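Local coordinates for uncharacterized protein yfeY (Escherichia coli, PDB 2QZB) that is of unknown function but is probably a bacterial lipoprotein of the DUF1131 family, at residues 95-108 with 148-162. Sequence-based numbering, arbitrary orientation.
Sequences VKIGTPFSDLYSKA and MPSDDTLKNWKVSKI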
# COMPACT_ATOMS: atom_id res chain seq x y z
N VAL A 95 2.96 0.49 -11.89
CA VAL A 95 3.84 0.04 -10.85
C VAL A 95 3.26 -1.24 -10.18
O VAL A 95 2.03 -1.41 -10.06
CB VAL A 95 4.13 1.19 -9.88
CG1 VAL A 95 4.93 0.71 -8.73
CG2 VAL A 95 4.88 2.35 -10.64
N LYS A 96 4.16 -2.14 -9.81
CA LYS A 96 3.78 -3.39 -9.14
C LYS A 96 4.81 -3.67 -8.08
O LYS A 96 5.89 -3.07 -8.06
CB LYS A 96 3.74 -4.55 -10.13
CG LYS A 96 5.08 -4.81 -10.81
CD LYS A 96 4.95 -5.85 -11.93
CE LYS A 96 5.95 -5.63 -13.10
NZ LYS A 96 5.88 -6.75 -14.12
N ILE A 97 4.47 -4.59 -7.19
CA ILE A 97 5.41 -5.13 -6.22
C ILE A 97 6.62 -5.67 -6.99
O ILE A 97 6.46 -6.37 -7.97
CB ILE A 97 4.73 -6.24 -5.37
CG1 ILE A 97 3.45 -5.70 -4.72
CG2 ILE A 97 5.67 -6.81 -4.32
CD1 ILE A 97 3.67 -4.71 -3.66
N GLY A 98 7.82 -5.29 -6.55
CA GLY A 98 9.00 -5.59 -7.29
C GLY A 98 9.51 -4.53 -8.26
O GLY A 98 10.64 -4.64 -8.71
N THR A 99 8.72 -3.49 -8.59
CA THR A 99 9.23 -2.45 -9.49
C THR A 99 10.50 -1.86 -8.86
O THR A 99 10.50 -1.56 -7.68
CB THR A 99 8.17 -1.36 -9.73
OG1 THR A 99 7.07 -1.96 -10.43
CG2 THR A 99 8.72 -0.16 -10.61
N PRO A 100 11.60 -1.72 -9.64
CA PRO A 100 12.81 -1.08 -9.13
C PRO A 100 12.59 0.42 -8.83
O PRO A 100 11.91 1.12 -9.56
CB PRO A 100 13.83 -1.28 -10.25
CG PRO A 100 13.27 -2.52 -11.06
CD PRO A 100 11.78 -2.22 -11.02
N PHE A 101 13.14 0.89 -7.72
CA PHE A 101 13.12 2.34 -7.44
C PHE A 101 13.57 3.21 -8.64
O PHE A 101 12.90 4.19 -8.99
CB PHE A 101 14.05 2.59 -6.23
CG PHE A 101 14.08 4.02 -5.78
CD1 PHE A 101 13.11 4.52 -4.90
CD2 PHE A 101 15.14 4.86 -6.15
CE1 PHE A 101 13.13 5.84 -4.45
CE2 PHE A 101 15.19 6.18 -5.71
CZ PHE A 101 14.19 6.69 -4.87
N SER A 102 14.70 2.82 -9.25
CA SER A 102 15.36 3.52 -10.37
C SER A 102 14.54 3.57 -11.66
O SER A 102 14.82 4.40 -12.56
CB SER A 102 16.71 2.86 -10.65
OG SER A 102 16.53 1.48 -10.95
N ASP A 103 13.51 2.71 -11.74
CA ASP A 103 12.52 2.79 -12.81
C ASP A 103 11.61 4.05 -12.66
O ASP A 103 11.03 4.56 -13.63
CB ASP A 103 11.65 1.50 -12.79
CG ASP A 103 12.25 0.35 -13.62
OD1 ASP A 103 13.42 0.45 -14.04
OD2 ASP A 103 11.56 -0.66 -13.85
N LEU A 104 11.48 4.53 -11.44
CA LEU A 104 10.48 5.57 -11.16
C LEU A 104 11.05 6.90 -10.77
O LEU A 104 10.46 7.92 -11.11
CB LEU A 104 9.52 5.11 -10.06
CG LEU A 104 8.84 3.78 -10.37
CD1 LEU A 104 8.18 3.25 -9.13
CD2 LEU A 104 7.85 3.92 -11.54
N TYR A 105 12.16 6.88 -10.04
CA TYR A 105 12.74 8.09 -9.44
C TYR A 105 14.23 8.17 -9.71
O TYR A 105 14.93 7.17 -9.62
CB TYR A 105 12.50 8.17 -7.92
CG TYR A 105 11.05 7.99 -7.53
CD1 TYR A 105 10.13 9.00 -7.73
CD2 TYR A 105 10.59 6.77 -7.02
CE1 TYR A 105 8.78 8.85 -7.39
CE2 TYR A 105 9.22 6.57 -6.70
CZ TYR A 105 8.34 7.63 -6.87
OH TYR A 105 7.02 7.48 -6.54
N SER A 106 14.69 9.36 -10.05
CA SER A 106 16.12 9.61 -10.19
C SER A 106 16.76 9.96 -8.87
O SER A 106 17.98 9.87 -8.72
CB SER A 106 16.39 10.70 -11.21
OG SER A 106 16.15 11.97 -10.68
N LYS A 107 15.92 10.33 -7.90
CA LYS A 107 16.36 10.73 -6.57
C LYS A 107 15.19 10.71 -5.60
O LYS A 107 14.03 10.79 -6.00
CB LYS A 107 17.06 12.10 -6.59
CG LYS A 107 16.16 13.30 -6.74
CD LYS A 107 16.94 14.58 -7.13
CE LYS A 107 17.71 15.20 -5.94
NZ LYS A 107 17.72 16.72 -5.91
N ALA A 108 15.48 10.57 -4.32
CA ALA A 108 14.44 10.49 -3.28
C ALA A 108 13.85 11.85 -2.88
O ALA A 108 12.65 11.95 -2.59
CB ALA A 108 15.00 9.77 -2.05
N MET A 148 16.06 8.65 5.81
CA MET A 148 16.03 7.95 4.52
C MET A 148 17.47 7.65 4.12
O MET A 148 18.31 8.52 4.23
CB MET A 148 15.41 8.83 3.42
CG MET A 148 13.92 8.77 3.28
SD MET A 148 13.43 9.23 1.61
CE MET A 148 13.96 10.95 1.50
N PRO A 149 17.76 6.42 3.64
CA PRO A 149 19.05 6.17 2.98
C PRO A 149 19.26 7.01 1.70
O PRO A 149 18.29 7.54 1.13
CB PRO A 149 18.99 4.68 2.62
CG PRO A 149 17.96 4.12 3.46
CD PRO A 149 16.94 5.20 3.70
N SER A 150 20.50 7.11 1.25
CA SER A 150 20.87 7.94 0.12
C SER A 150 20.34 7.37 -1.19
O SER A 150 19.88 6.21 -1.23
CB SER A 150 22.38 8.04 0.04
OG SER A 150 22.91 6.90 -0.61
N ASP A 151 20.48 8.17 -2.26
CA ASP A 151 20.06 7.80 -3.61
C ASP A 151 20.82 6.59 -4.19
O ASP A 151 20.24 5.80 -4.93
CB ASP A 151 20.16 9.02 -4.56
CG ASP A 151 19.29 10.21 -4.11
OD1 ASP A 151 18.15 10.01 -3.59
OD2 ASP A 151 19.75 11.37 -4.28
N ASP A 152 22.12 6.44 -3.89
CA ASP A 152 22.89 5.29 -4.41
C ASP A 152 22.49 3.94 -3.83
O ASP A 152 22.66 2.90 -4.48
CB ASP A 152 24.41 5.44 -4.20
CG ASP A 152 25.03 6.44 -5.14
OD1 ASP A 152 25.02 6.21 -6.37
OD2 ASP A 152 25.54 7.46 -4.62
N THR A 153 22.06 3.94 -2.57
CA THR A 153 21.50 2.75 -1.95
C THR A 153 20.10 2.47 -2.50
O THR A 153 19.80 1.34 -2.94
CB THR A 153 21.35 2.92 -0.43
OG1 THR A 153 22.64 3.07 0.15
CG2 THR A 153 20.66 1.68 0.19
N LEU A 154 19.25 3.51 -2.48
CA LEU A 154 17.86 3.38 -2.89
C LEU A 154 17.66 2.93 -4.33
O LEU A 154 16.64 2.31 -4.61
CB LEU A 154 17.09 4.67 -2.64
CG LEU A 154 16.88 5.08 -1.18
CD1 LEU A 154 16.09 6.40 -1.13
CD2 LEU A 154 16.17 3.98 -0.40
N LYS A 155 18.61 3.20 -5.23
CA LYS A 155 18.38 2.91 -6.66
C LYS A 155 18.02 1.44 -6.90
O LYS A 155 17.22 1.13 -7.78
CB LYS A 155 19.54 3.37 -7.57
CG LYS A 155 20.88 2.72 -7.27
CD LYS A 155 22.05 3.27 -8.14
CE LYS A 155 23.12 2.17 -8.32
NZ LYS A 155 24.55 2.65 -8.46
N ASN A 156 18.56 0.56 -6.05
CA ASN A 156 18.36 -0.88 -6.11
C ASN A 156 17.19 -1.41 -5.24
O ASN A 156 16.89 -2.62 -5.24
CB ASN A 156 19.67 -1.58 -5.69
CG ASN A 156 20.84 -1.19 -6.58
OD1 ASN A 156 20.73 -1.21 -7.82
ND2 ASN A 156 21.96 -0.79 -5.96
N TRP A 157 16.53 -0.51 -4.51
CA TRP A 157 15.32 -0.90 -3.77
C TRP A 157 14.15 -1.26 -4.72
O TRP A 157 14.15 -0.90 -5.89
CB TRP A 157 14.95 0.20 -2.78
CG TRP A 157 15.86 0.21 -1.55
CD1 TRP A 157 17.18 -0.11 -1.50
CD2 TRP A 157 15.48 0.58 -0.21
NE1 TRP A 157 17.65 0.01 -0.21
CE2 TRP A 157 16.62 0.43 0.60
CE3 TRP A 157 14.28 1.00 0.38
CZ2 TRP A 157 16.61 0.72 1.98
CZ3 TRP A 157 14.25 1.26 1.75
CH2 TRP A 157 15.42 1.12 2.53
N LYS A 158 13.18 -2.01 -4.21
CA LYS A 158 12.04 -2.42 -5.02
C LYS A 158 10.76 -2.17 -4.24
O LYS A 158 10.78 -2.23 -3.03
CB LYS A 158 12.13 -3.91 -5.39
CG LYS A 158 13.30 -4.19 -6.35
CD LYS A 158 13.34 -5.63 -6.78
CE LYS A 158 14.60 -5.89 -7.67
NZ LYS A 158 14.85 -7.39 -7.76
N VAL A 159 9.66 -1.95 -4.97
CA VAL A 159 8.38 -1.69 -4.39
C VAL A 159 7.97 -2.92 -3.58
O VAL A 159 7.92 -4.03 -4.12
CB VAL A 159 7.30 -1.41 -5.51
CG1 VAL A 159 5.89 -1.36 -4.91
CG2 VAL A 159 7.59 -0.11 -6.25
N SER A 160 7.64 -2.71 -2.32
CA SER A 160 7.21 -3.82 -1.46
C SER A 160 5.76 -3.64 -0.99
O SER A 160 5.16 -4.57 -0.48
CB SER A 160 8.13 -3.95 -0.26
OG SER A 160 8.19 -2.71 0.42
N LYS A 161 5.20 -2.45 -1.18
CA LYS A 161 3.79 -2.24 -0.92
C LYS A 161 3.26 -1.10 -1.80
O LYS A 161 3.99 -0.15 -2.11
CB LYS A 161 3.64 -1.92 0.56
CG LYS A 161 2.27 -1.72 1.07
CD LYS A 161 2.22 -2.31 2.46
CE LYS A 161 2.83 -1.40 3.47
NZ LYS A 161 2.59 -1.93 4.85
N ILE A 162 1.99 -1.20 -2.20
CA ILE A 162 1.32 -0.10 -2.86
C ILE A 162 0.21 0.38 -1.90
O ILE A 162 -0.59 -0.44 -1.40
CB ILE A 162 0.74 -0.50 -4.26
CG1 ILE A 162 1.86 -1.07 -5.18
CG2 ILE A 162 0.06 0.72 -4.94
CD1 ILE A 162 1.37 -1.65 -6.44
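V159 and G98 meet through a straight backbone bond, G98 N to V159 O at 2.7 Å, where a type II turn from K96 to T99 lies against strand 158-165 of the large antiparallel sheet. The pairing illustrates how an irregular segment can dock on a strand: V159 N also bonds T99 O, P100 and K158 form a single bridge, and side chains fit bump to hollow. V159 is the main bump: its CB presses on K96 O, and CG2, beside the backbone N with CG1 anti to it (chi1 171°), enters a hollow lined by V95 CG1 (3.7 Å) and T99 CB. In return, I97 CD1 reaches over the bulged backbone at S160 and K161 to S160 O.

Farther along, F101 packs against the type I turn L154 to W157, its CB and ring resting on L154 O. Its N bonds W157 O (2.8 Å), and L154 CB covers one ring face, 4.0 Å from the centroid, while F137 meets the ring edge-to-face. D151 OD1 takes the A108 N-H at 2.8 Å, from above the carboxylate plane, and OD2 lies against K107 CB. Trading D151 for an alanine would probably leave that N-H without its acceptor and open a gap beside K107 CB. A108 CB is received between D151 OD1, M148 CE and L154 CD1, the last at 3.7 Å.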